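Local atomic coordinates of DNA repair protein RAD7 (Saccharomyces cerevisiae, PDB entry 5ZB2), a protein that acts in the yeast global genome repair complex, promoting nucleotide excision repair of nontranscribed DNA, and binds Elc1; this chain is the C-terminal part, which carries the leucine-rich repeats. Residues L324-L335 against N347-C358; T336-A344 against S362-N371. One frame throughout, in Å; residues are numbered along the deposited sequence.

Interaction 1: L324-L335 against N347-C358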
loop_
_atom_site.group_PDB
_atom_site.type_symbol
_atom_site.label_atom_id
_atom_site.label_comp_id
_atom_site.label_asym_id
_atom_site.label_seq_id
_atom_site.Cartn_x
_atom_site.Cartn_y
_atom_site.Cartn_z
ATOM N N LEU A 324 -3.316 -38.382 26.627
ATOM C CA LEU A 324 -2.631 -38.248 25.348
ATOM C C LEU A 324 -3.609 -38.320 24.180
ATOM O O LEU A 324 -4.503 -39.170 24.144
ATOM C CB LEU A 324 -1.571 -39.341 25.201
ATOM C CG LEU A 324 -0.273 -39.145 25.985
ATOM C CD1 LEU A 324 0.539 -40.431 26.010
ATOM C CD2 LEU A 324 0.545 -38.014 25.379
ATOM N N ARG A 325 -3.425 -37.414 23.214
ATOM C CA ARG A 325 -4.171 -37.427 21.962
ATOM C C ARG A 325 -3.309 -37.741 20.750
ATOM O O ARG A 325 -3.823 -38.276 19.765
ATOM C CB ARG A 325 -4.863 -36.074 21.737
ATOM C CG ARG A 325 -5.603 -35.532 22.958
ATOM C CD ARG A 325 -6.611 -36.526 23.508
ATOM N NE ARG A 325 -7.151 -36.108 24.801
ATOM C CZ ARG A 325 -8.312 -35.483 24.979
ATOM N NH1 ARG A 325 -9.093 -35.186 23.948
ATOM N NH2 ARG A 325 -8.696 -35.155 26.204
ATOM N N SER A 326 -2.015 -37.419 20.795
ATOM C CA SER A 326 -1.077 -37.814 19.755
ATOM C C SER A 326 0.246 -38.191 20.404
ATOM O O SER A 326 0.688 -37.541 21.356
ATOM C CB SER A 326 -0.864 -36.700 18.719
ATOM O OG SER A 326 -0.288 -35.551 19.303
ATOM N N LEU A 327 0.870 -39.246 19.883
ATOM C CA LEU A 327 2.111 -39.778 20.428
ATOM C C LEU A 327 3.017 -40.172 19.274
ATOM O O LEU A 327 2.576 -40.856 18.346
ATOM C CB LEU A 327 1.841 -40.986 21.332
ATOM C CG LEU A 327 3.051 -41.630 22.012
ATOM C CD1 LEU A 327 3.641 -40.705 23.066
ATOM C CD2 LEU A 327 2.659 -42.961 22.627
ATOM N N ASN A 328 4.277 -39.749 19.335
ATOM C CA ASN A 328 5.239 -39.974 18.260
ATOM C C ASN A 328 6.408 -40.785 18.803
ATOM O O ASN A 328 7.214 -40.271 19.587
ATOM C CB ASN A 328 5.719 -38.644 17.679
ATOM C CG ASN A 328 6.644 -38.819 16.489
ATOM O OD1 ASN A 328 7.268 -39.869 16.311
ATOM N ND2 ASN A 328 6.744 -37.780 15.669
ATOM N N LEU A 329 6.505 -42.046 18.376
ATOM C CA LEU A 329 7.591 -42.942 18.755
ATOM C C LEU A 329 8.523 -43.235 17.585
ATOM O O LEU A 329 9.254 -44.233 17.607
ATOM C CB LEU A 329 7.021 -44.247 19.312
ATOM C CG LEU A 329 6.011 -44.106 20.457
ATOM C CD1 LEU A 329 5.382 -45.453 20.759
ATOM C CD2 LEU A 329 6.660 -43.525 21.714
ATOM N N ASN A 330 8.524 -42.371 16.575
ATOM C CA ASN A 330 9.231 -42.636 15.330
ATOM C C ASN A 330 10.707 -42.915 15.575
ATOM O O ASN A 330 11.397 -42.147 16.251
ATOM C CB ASN A 330 9.070 -41.438 14.395
ATOM C CG ASN A 330 9.666 -41.676 13.023
ATOM O OD1 ASN A 330 10.882 -41.787 12.864
ATOM N ND2 ASN A 330 8.807 -41.731 12.018
ATOM N N SER A 331 11.181 -44.029 15.018
ATOM C CA SER A 331 12.580 -44.459 15.016
ATOM C C SER A 331 13.040 -45.007 16.361
ATOM O O SER A 331 14.255 -45.165 16.556
ATOM C CB SER A 331 13.531 -43.331 14.600
ATOM O OG SER A 331 13.189 -42.809 13.332
ATOM N N LEU A 332 12.132 -45.307 17.293
ATOM C CA LEU A 332 12.525 -45.938 18.554
ATOM C C LEU A 332 12.727 -47.428 18.296
ATOM O O LEU A 332 11.848 -48.266 18.515
ATOM C CB LEU A 332 11.495 -45.681 19.645
ATOM C CG LEU A 332 11.290 -44.227 20.092
ATOM C CD1 LEU A 332 10.828 -44.184 21.545
ATOM C CD2 LEU A 332 12.537 -43.379 19.904
ATOM N N LYS A 333 13.933 -47.751 17.822
ATOM C CA LYS A 333 14.270 -49.118 17.448
ATOM C C LYS A 333 14.365 -50.049 18.649
ATOM O O LYS A 333 14.281 -51.268 18.476
ATOM C CB LYS A 333 15.597 -49.132 16.690
ATOM C CG LYS A 333 15.564 -49.908 15.382
ATOM C CD LYS A 333 14.827 -49.142 14.292
ATOM C CE LYS A 333 14.982 -49.819 12.938
ATOM N NZ LYS A 333 14.308 -49.062 11.849
ATOM N N GLU A 334 14.540 -49.508 19.858
ATOM C CA GLU A 334 14.717 -50.345 21.038
ATOM C C GLU A 334 13.406 -50.838 21.630
ATOM O O GLU A 334 13.430 -51.751 22.461
ATOM C CB GLU A 334 15.495 -49.583 22.111
ATOM C CG GLU A 334 16.921 -49.246 21.714
ATOM C CD GLU A 334 17.747 -50.481 21.417
ATOM O OE1 GLU A 334 17.611 -51.481 22.154
ATOM O OE2 GLU A 334 18.522 -50.454 20.438
ATOM N N LEU A 335 12.273 -50.276 21.230
ATOM C CA LEU A 335 11.002 -50.727 21.775
ATOM C C LEU A 335 10.736 -52.176 21.383
ATOM O O LEU A 335 11.196 -52.660 20.345
ATOM C CB LEU A 335 9.860 -49.834 21.285
ATOM C CG LEU A 335 9.905 -48.371 21.731
ATOM C CD1 LEU A 335 8.792 -47.581 21.067
ATOM C CD2 LEU A 335 9.812 -48.260 23.253
ATOM N N ASN A 347 -8.275 -41.523 24.647
ATOM C CA ASN A 347 -8.365 -40.328 23.815
ATOM C C ASN A 347 -7.287 -40.250 22.740
ATOM O O ASN A 347 -7.234 -39.255 22.010
ATOM C CB ASN A 347 -8.301 -39.077 24.697
ATOM C CG ASN A 347 -9.350 -39.083 25.788
ATOM O OD1 ASN A 347 -10.542 -39.238 25.519
ATOM N ND2 ASN A 347 -8.911 -38.929 27.032
ATOM N N LEU A 348 -6.434 -41.263 22.614
ATOM C CA LEU A 348 -5.385 -41.228 21.605
ATOM C C LEU A 348 -5.995 -41.334 20.213
ATOM O O LEU A 348 -6.817 -42.218 19.950
ATOM C CB LEU A 348 -4.388 -42.360 21.847
ATOM C CG LEU A 348 -3.171 -42.422 20.924
ATOM C CD1 LEU A 348 -2.328 -41.163 21.056
ATOM C CD2 LEU A 348 -2.341 -43.656 21.240
ATOM N N THR A 349 -5.601 -40.422 19.322
ATOM C CA THR A 349 -6.111 -40.399 17.955
ATOM C C THR A 349 -5.034 -40.558 16.894
ATOM O O THR A 349 -5.330 -41.088 15.819
ATOM C CB THR A 349 -6.864 -39.087 17.680
ATOM O OG1 THR A 349 -5.936 -37.996 17.639
ATOM C CG2 THR A 349 -7.906 -38.826 18.759
ATOM N N TYR A 350 -3.802 -40.120 17.159
ATOM C CA TYR A 350 -2.709 -40.210 16.201
ATOM C C TYR A 350 -1.506 -40.876 16.853
ATOM O O TYR A 350 -1.148 -40.551 17.990
ATOM C CB TYR A 350 -2.310 -38.822 15.675
ATOM C CG TYR A 350 -1.121 -38.853 14.739
ATOM C CD1 TYR A 350 -1.283 -39.131 13.386
ATOM C CD2 TYR A 350 0.162 -38.609 15.207
ATOM C CE1 TYR A 350 -0.199 -39.165 12.526
ATOM C CE2 TYR A 350 1.254 -38.642 14.355
ATOM C CZ TYR A 350 1.067 -38.919 13.016
ATOM O OH TYR A 350 2.147 -38.953 12.164
ATOM N N LEU A 351 -0.873 -41.794 16.126
ATOM C CA LEU A 351 0.278 -42.529 16.642
ATOM C C LEU A 351 1.282 -42.724 15.517
ATOM O O LEU A 351 0.970 -43.361 14.507
ATOM C CB LEU A 351 -0.152 -43.878 17.229
ATOM C CG LEU A 351 0.948 -44.754 17.837
ATOM C CD1 LEU A 351 1.615 -44.073 19.028
ATOM C CD2 LEU A 351 0.383 -46.107 18.242
ATOM N N ASP A 352 2.485 -42.184 15.697
ATOM C CA ASP A 352 3.552 -42.275 14.705
ATOM C C ASP A 352 4.500 -43.394 15.122
ATOM O O ASP A 352 5.246 -43.253 16.098
ATOM C CB ASP A 352 4.290 -40.942 14.582
ATOM C CG ASP A 352 5.339 -40.942 13.479
ATOM O OD1 ASP A 352 5.730 -42.031 13.006
ATOM O OD2 ASP A 352 5.784 -39.842 13.093
ATOM N N LEU A 353 4.468 -44.506 14.385
ATOM C CA LEU A 353 5.348 -45.640 14.640
ATOM C C LEU A 353 6.327 -45.872 13.497
ATOM O O LEU A 353 6.825 -46.990 13.327
ATOM C CB LEU A 353 4.529 -46.906 14.895
ATOM C CG LEU A 353 3.548 -46.844 16.065
ATOM C CD1 LEU A 353 2.769 -48.141 16.165
ATOM C CD2 LEU A 353 4.265 -46.550 17.381
ATOM N N GLY A 354 6.618 -44.836 12.717
ATOM C CA GLY A 354 7.537 -44.962 11.607
ATOM C C GLY A 354 8.911 -45.429 12.034
ATOM O O GLY A 354 9.513 -44.864 12.952
ATOM N N PHE A 355 9.415 -46.464 11.363
ATOM C CA PHE A 355 10.737 -47.022 11.636
ATOM C C PHE A 355 10.821 -47.643 13.029
ATOM O O PHE A 355 11.904 -47.728 13.612
ATOM C CB PHE A 355 11.835 -45.967 11.460
ATOM C CG PHE A 355 11.968 -45.462 10.054
ATOM C CD1 PHE A 355 12.687 -46.183 9.112
ATOM C CD2 PHE A 355 11.379 -44.268 9.672
ATOM C CE1 PHE A 355 12.812 -45.724 7.813
ATOM C CE2 PHE A 355 11.503 -43.802 8.376
ATOM C CZ PHE A 355 12.219 -44.532 7.445
ATOM N N VAL A 356 9.688 -48.085 13.575
ATOM C CA VAL A 356 9.673 -48.815 14.840
ATOM C C VAL A 356 9.787 -50.298 14.497
ATOM O O VAL A 356 8.806 -50.949 14.131
ATOM C CB VAL A 356 8.425 -48.508 15.668
ATOM C CG1 VAL A 356 8.463 -49.270 16.987
ATOM C CG2 VAL A 356 8.334 -47.014 15.941
ATOM N N ARG A 357 11.002 -50.828 14.642
ATOM C CA ARG A 357 11.328 -52.177 14.186
ATOM C C ARG A 357 10.295 -53.208 14.638
ATOM O O ARG A 357 9.812 -54.011 13.834
ATOM C CB ARG A 357 12.722 -52.540 14.702
ATOM C CG ARG A 357 13.148 -53.993 14.527
ATOM C CD ARG A 357 14.449 -54.253 15.277
ATOM N NE ARG A 357 14.334 -53.883 16.686
ATOM C CZ ARG A 357 13.738 -54.628 17.612
ATOM N NH1 ARG A 357 13.198 -55.797 17.292
ATOM N NH2 ARG A 357 13.676 -54.195 18.864
ATOM N N CYS A 358 9.954 -53.210 15.928
ATOM C CA CYS A 358 9.185 -54.314 16.491
ATOM C C CYS A 358 7.736 -54.357 16.014
ATOM O O CYS A 358 7.077 -55.382 16.214
ATOM C CB CYS A 358 9.216 -54.243 18.021
ATOM S SG CYS A 358 8.236 -52.899 18.708
HETATM O O HOH W 1 -5.821 -40.907 26.104
HETATM O O HOH W 2 7.995 -38.307 12.560
HETATM O O HOH W 3 11.434 -51.347 17.852
#

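Interaction 2: T336-A344 against S362-N371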
loop_
_atom_site.group_PDB
_atom_site.type_symbol
_atom_site.label_atom_id
_atom_site.label_comp_id
_atom_site.label_asym_id
_atom_site.label_seq_id
_atom_site.Cartn_x
_atom_site.Cartn_y
_atom_site.Cartn_z
ATOM N N THR A 336 9.994 -52.870 22.233
ATOM C CA THR A 336 9.518 -54.216 21.960
ATOM C C THR A 336 7.996 -54.217 22.055
ATOM O O THR A 336 7.367 -53.187 22.308
ATOM C CB THR A 336 10.122 -55.239 22.930
ATOM O OG1 THR A 336 9.444 -55.173 24.189
ATOM C CG2 THR A 336 11.615 -54.990 23.139
ATOM N N LYS A 337 7.405 -55.397 21.862
ATOM C CA LYS A 337 5.951 -55.503 21.898
ATOM C C LYS A 337 5.396 -55.145 23.271
ATOM O O LYS A 337 4.254 -54.685 23.376
ATOM C CB LYS A 337 5.527 -56.917 21.501
ATOM C CG LYS A 337 4.031 -57.095 21.325
ATOM C CD LYS A 337 3.711 -58.480 20.789
ATOM C CE LYS A 337 2.235 -58.636 20.458
ATOM N NZ LYS A 337 1.934 -59.998 19.934
ATOM N N GLU A 338 6.189 -55.329 24.329
ATOM C CA GLU A 338 5.695 -55.072 25.678
ATOM C C GLU A 338 5.318 -53.609 25.872
ATOM O O GLU A 338 4.375 -53.305 26.612
ATOM C CB GLU A 338 6.746 -55.489 26.710
ATOM C CG GLU A 338 6.270 -55.412 28.155
ATOM C CD GLU A 338 5.139 -56.378 28.452
ATOM O OE1 GLU A 338 4.889 -57.274 27.617
ATOM O OE2 GLU A 338 4.503 -56.241 29.518
ATOM N N ALA A 339 6.041 -52.689 25.229
ATOM C CA ALA A 339 5.702 -51.276 25.350
ATOM C C ALA A 339 4.273 -51.012 24.892
ATOM O O ALA A 339 3.532 -50.263 25.541
ATOM C CB ALA A 339 6.684 -50.426 24.542
ATOM N N PHE A 340 3.863 -51.623 23.780
ATOM C CA PHE A 340 2.536 -51.368 23.237
ATOM C C PHE A 340 1.442 -52.105 23.997
ATOM O O PHE A 340 0.266 -51.745 23.867
ATOM C CB PHE A 340 2.500 -51.749 21.758
ATOM C CG PHE A 340 3.500 -51.005 20.924
ATOM C CD1 PHE A 340 3.254 -49.703 20.525
ATOM C CD2 PHE A 340 4.692 -51.600 20.548
ATOM C CE1 PHE A 340 4.175 -49.012 19.762
ATOM C CE2 PHE A 340 5.616 -50.912 19.781
ATOM C CZ PHE A 340 5.357 -49.618 19.389
ATOM N N VAL A 341 1.798 -53.118 24.790
ATOM C CA VAL A 341 0.815 -53.764 25.653
ATOM C C VAL A 341 0.166 -52.734 26.566
ATOM O O VAL A 341 -1.053 -52.747 26.775
ATOM C CB VAL A 341 1.474 -54.900 26.460
ATOM C CG1 VAL A 341 0.474 -55.540 27.404
ATOM C CG2 VAL A 341 2.053 -55.952 25.527
ATOM N N ALA A 342 0.966 -51.817 27.110
ATOM C CA ALA A 342 0.464 -50.793 28.016
ATOM C C ALA A 342 -0.166 -49.610 27.297
ATOM O O ALA A 342 -0.801 -48.778 27.953
ATOM C CB ALA A 342 1.597 -50.289 28.910
ATOM N N LEU A 343 -0.011 -49.511 25.976
ATOM C CA LEU A 343 -0.509 -48.360 25.224
ATOM C C LEU A 343 -2.004 -48.544 24.968
ATOM O O LEU A 343 -2.448 -48.924 23.882
ATOM C CB LEU A 343 0.272 -48.194 23.925
ATOM C CG LEU A 343 -0.032 -46.951 23.085
ATOM C CD1 LEU A 343 0.132 -45.677 23.898
ATOM C CD2 LEU A 343 0.872 -46.916 21.860
ATOM N N ALA A 344 -2.795 -48.257 26.002
ATOM C CA ALA A 344 -4.255 -48.335 25.936
ATOM C C ALA A 344 -4.804 -46.998 26.428
ATOM O O ALA A 344 -4.952 -46.787 27.634
ATOM C CB ALA A 344 -4.786 -49.499 26.767
ATOM N N SER A 362 0.413 -58.107 14.595
ATOM C CA SER A 362 -0.129 -58.363 15.924
ATOM C C SER A 362 -0.185 -57.093 16.762
ATOM O O SER A 362 -1.110 -56.921 17.564
ATOM C CB SER A 362 0.710 -59.426 16.635
ATOM O OG SER A 362 0.700 -60.646 15.915
ATOM N N VAL A 363 0.788 -56.197 16.594
ATOM C CA VAL A 363 0.787 -54.949 17.351
ATOM C C VAL A 363 -0.317 -54.026 16.847
ATOM O O VAL A 363 -1.096 -53.477 17.634
ATOM C CB VAL A 363 2.168 -54.274 17.273
ATOM C CG1 VAL A 363 2.185 -52.995 18.097
ATOM C CG2 VAL A 363 3.259 -55.227 17.749
ATOM N N ILE A 364 -0.398 -53.839 15.526
ATOM C CA ILE A 364 -1.466 -53.025 14.952
ATOM C C ILE A 364 -2.825 -53.565 15.376
ATOM O O ILE A 364 -3.729 -52.802 15.738
ATOM C CB ILE A 364 -1.331 -52.977 13.418
ATOM C CG1 ILE A 364 0.003 -52.338 13.012
ATOM C CG2 ILE A 364 -2.506 -52.232 12.789
ATOM C CD1 ILE A 364 0.211 -50.914 13.520
ATOM N N GLN A 365 -2.992 -54.888 15.326
ATOM C CA GLN A 365 -4.233 -55.507 15.777
ATOM C C GLN A 365 -4.534 -55.126 17.220
ATOM O O GLN A 365 -5.627 -54.642 17.533
ATOM C CB GLN A 365 -4.132 -57.027 15.627
ATOM C CG GLN A 365 -5.278 -57.826 16.243
ATOM C CD GLN A 365 -6.593 -57.644 15.512
ATOM O OE1 GLN A 365 -6.807 -56.643 14.829
ATOM N NE2 GLN A 365 -7.481 -58.620 15.650
ATOM N N MET A 366 -3.568 -55.342 18.113
ATOM C CA MET A 366 -3.780 -55.051 19.527
ATOM C C MET A 366 -4.075 -53.573 19.750
ATOM O O MET A 366 -4.974 -53.223 20.524
ATOM C CB MET A 366 -2.552 -55.484 20.328
ATOM C CG MET A 366 -2.595 -55.117 21.802
ATOM S SD MET A 366 -1.173 -55.752 22.705
ATOM C CE MET A 366 0.184 -54.983 21.822
ATOM N N LEU A 367 -3.328 -52.690 19.081
ATOM C CA LEU A 367 -3.535 -51.256 19.266
ATOM C C LEU A 367 -4.927 -50.836 18.814
ATOM O O LEU A 367 -5.582 -50.020 19.474
ATOM C CB LEU A 367 -2.466 -50.467 18.510
ATOM C CG LEU A 367 -1.034 -50.587 19.036
ATOM C CD1 LEU A 367 -0.069 -49.853 18.119
ATOM C CD2 LEU A 367 -0.925 -50.052 20.459
ATOM N N GLY A 368 -5.397 -51.382 17.691
ATOM C CA GLY A 368 -6.718 -51.028 17.204
ATOM C C GLY A 368 -7.823 -51.367 18.185
ATOM O O GLY A 368 -8.858 -50.697 18.216
ATOM N N GLU A 369 -7.623 -52.404 18.998
ATOM C CA GLU A 369 -8.634 -52.824 19.960
ATOM C C GLU A 369 -8.500 -52.121 21.305
ATOM O O GLU A 369 -9.497 -51.984 22.023
ATOM C CB GLU A 369 -8.561 -54.341 20.172
ATOM C CG GLU A 369 -8.652 -55.173 18.896
ATOM C CD GLU A 369 -9.859 -54.823 18.043
ATOM O OE1 GLU A 369 -9.798 -53.816 17.306
ATOM O OE2 GLU A 369 -10.869 -55.555 18.111
ATOM N N GLN A 370 -7.297 -51.670 21.664
ATOM C CA GLN A 370 -7.062 -51.046 22.960
ATOM C C GLN A 370 -7.211 -49.530 22.939
ATOM O O GLN A 370 -7.127 -48.903 24.003
ATOM C CB GLN A 370 -5.658 -51.395 23.469
ATOM C CG GLN A 370 -5.474 -52.849 23.866
ATOM C CD GLN A 370 -4.104 -53.116 24.459
ATOM O OE1 GLN A 370 -3.211 -52.272 24.396
ATOM N NE2 GLN A 370 -3.935 -54.295 25.045
ATOM N N ASN A 371 -7.424 -48.926 21.770
ATOM C CA ASN A 371 -7.486 -47.471 21.626
ATOM C C ASN A 371 -8.715 -47.115 20.798
ATOM O O ASN A 371 -8.645 -47.035 19.563
ATOM C CB ASN A 371 -6.205 -46.931 20.995
ATOM C CG ASN A 371 -4.984 -47.168 21.870
ATOM O OD1 ASN A 371 -4.623 -46.323 22.689
ATOM N ND2 ASN A 371 -4.351 -48.328 21.712
#

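Interaction 1: L324-L335 against N347-C358
Three donors of segment 347-358 grip Arg325 O. They are Thr349 OG1 at 3.0 Å, Thr349 N at 2.8 Å and Tyr350 N at 3.2 Å. From there strands 326-328 and 350-352 run parallel, 1° apart, with Ser326, Leu327 and Asn328 level with Tyr350, Leu351 and Asp352. At the end of its strand Asp352 OD1 takes two bonds: Gly354 N closes an Asx turn, and Asn330 ND2 comes from across at 3.2 Å, on the syn side but 28° out of the carboxylate plane. The Asn330 amide stands nearly at a right angle to that carboxylate. A CG anti to the backbone N (chi1 -175°) swings the amide within reach of Asp352. On the face away from Ser326, Asn328, Tyr350 and Asp352, Leu327 and Leu351 lie alongside; beyond the strands Leu329 and Leu353 do the same. Arg357 grips Lys333 O side-on with NE and NH2, the latter at 3.0 Å. Asn347 CB lies over one face of the Arg325 guanidinium, whose NE bonds to Ser323 O. Strand 298-300 flanks 326-328 on its far edge, Leu329 and Leu335 touch helix 309-320, and Phe340 of helix 337-341 packs on Leu329, Leu353 and Val356.

Interaction 2: T336-A344 against S362-N371
Val363 CG1 sits over one face of the Phe340 ring, 4.1 Å from its centroid and 27° off the ring normal, a CH-pi contact. The two side chains cross at about a right angle. Leu367 CD1 approaches the same ring obliquely, 4.1 Å from Phe340 CD1. Leu353 and Cys358 also touch the ring, outside the two segments. With CG anti to the carbonyl carbon (chi1 -59°), the Phe340 ring turns inward to meet them. Met366 comes in with its methyl end: CE lies 3.8 Å from Phe340 C and reaches on to Val341 CG2. The Leu367 side chain crosses that of Leu343 at a slant, and its CD2 meets Leu343 CD2 at 3.9 Å. On the exposed side the extended Lys337 chain slides past Val363, and its NZ comes near Ser362 CB.

The polar link is at the C-terminal end of helix 362-370. Asn371 ND2 donates to Leu343 O at 2.9 Å and, within its own segment, to Leu367 O at 3.1 Å. Both acceptors lie in or near the plane of the amide, while Asn371 OD1 accepts from Cys345 N. Three bonds thus fix the rotation of this buried amide. With an alanine in place of Asn371, Leu343 O, Leu367 O and Cys345 N would probably lose this partner, and the tie between the helix end and the loop after helix 337-341 would probably go. The axes of 337-341 and 362-370 run nearly parallel and approach to 10.3 Å. Such helices, stacked side by side on the convex side and facing a run of parallel strands, are characteristic of a leucine-rich repeat solenoid.

In the fold
Interactions 1 and 2 join neighbouring strands in one case and the helices that follow them in the other. Their segments alternate along the chain, and their centres lie 11 Å apart. Interaction 1 buries about twice the surface and is largely polar: backbone ladder, Asx turns and side-chain amides, with leucines on the inward face. Interaction 2 is mainly apolar and has a single hydrogen bond across it. Both are partly buried, with exposed charged residues in each. They share the leucine core between strands and helices, where Phe340 meets Leu353 and Cys358, and Leu343 CD2 lies 3.7 Å from Leu351 CD2.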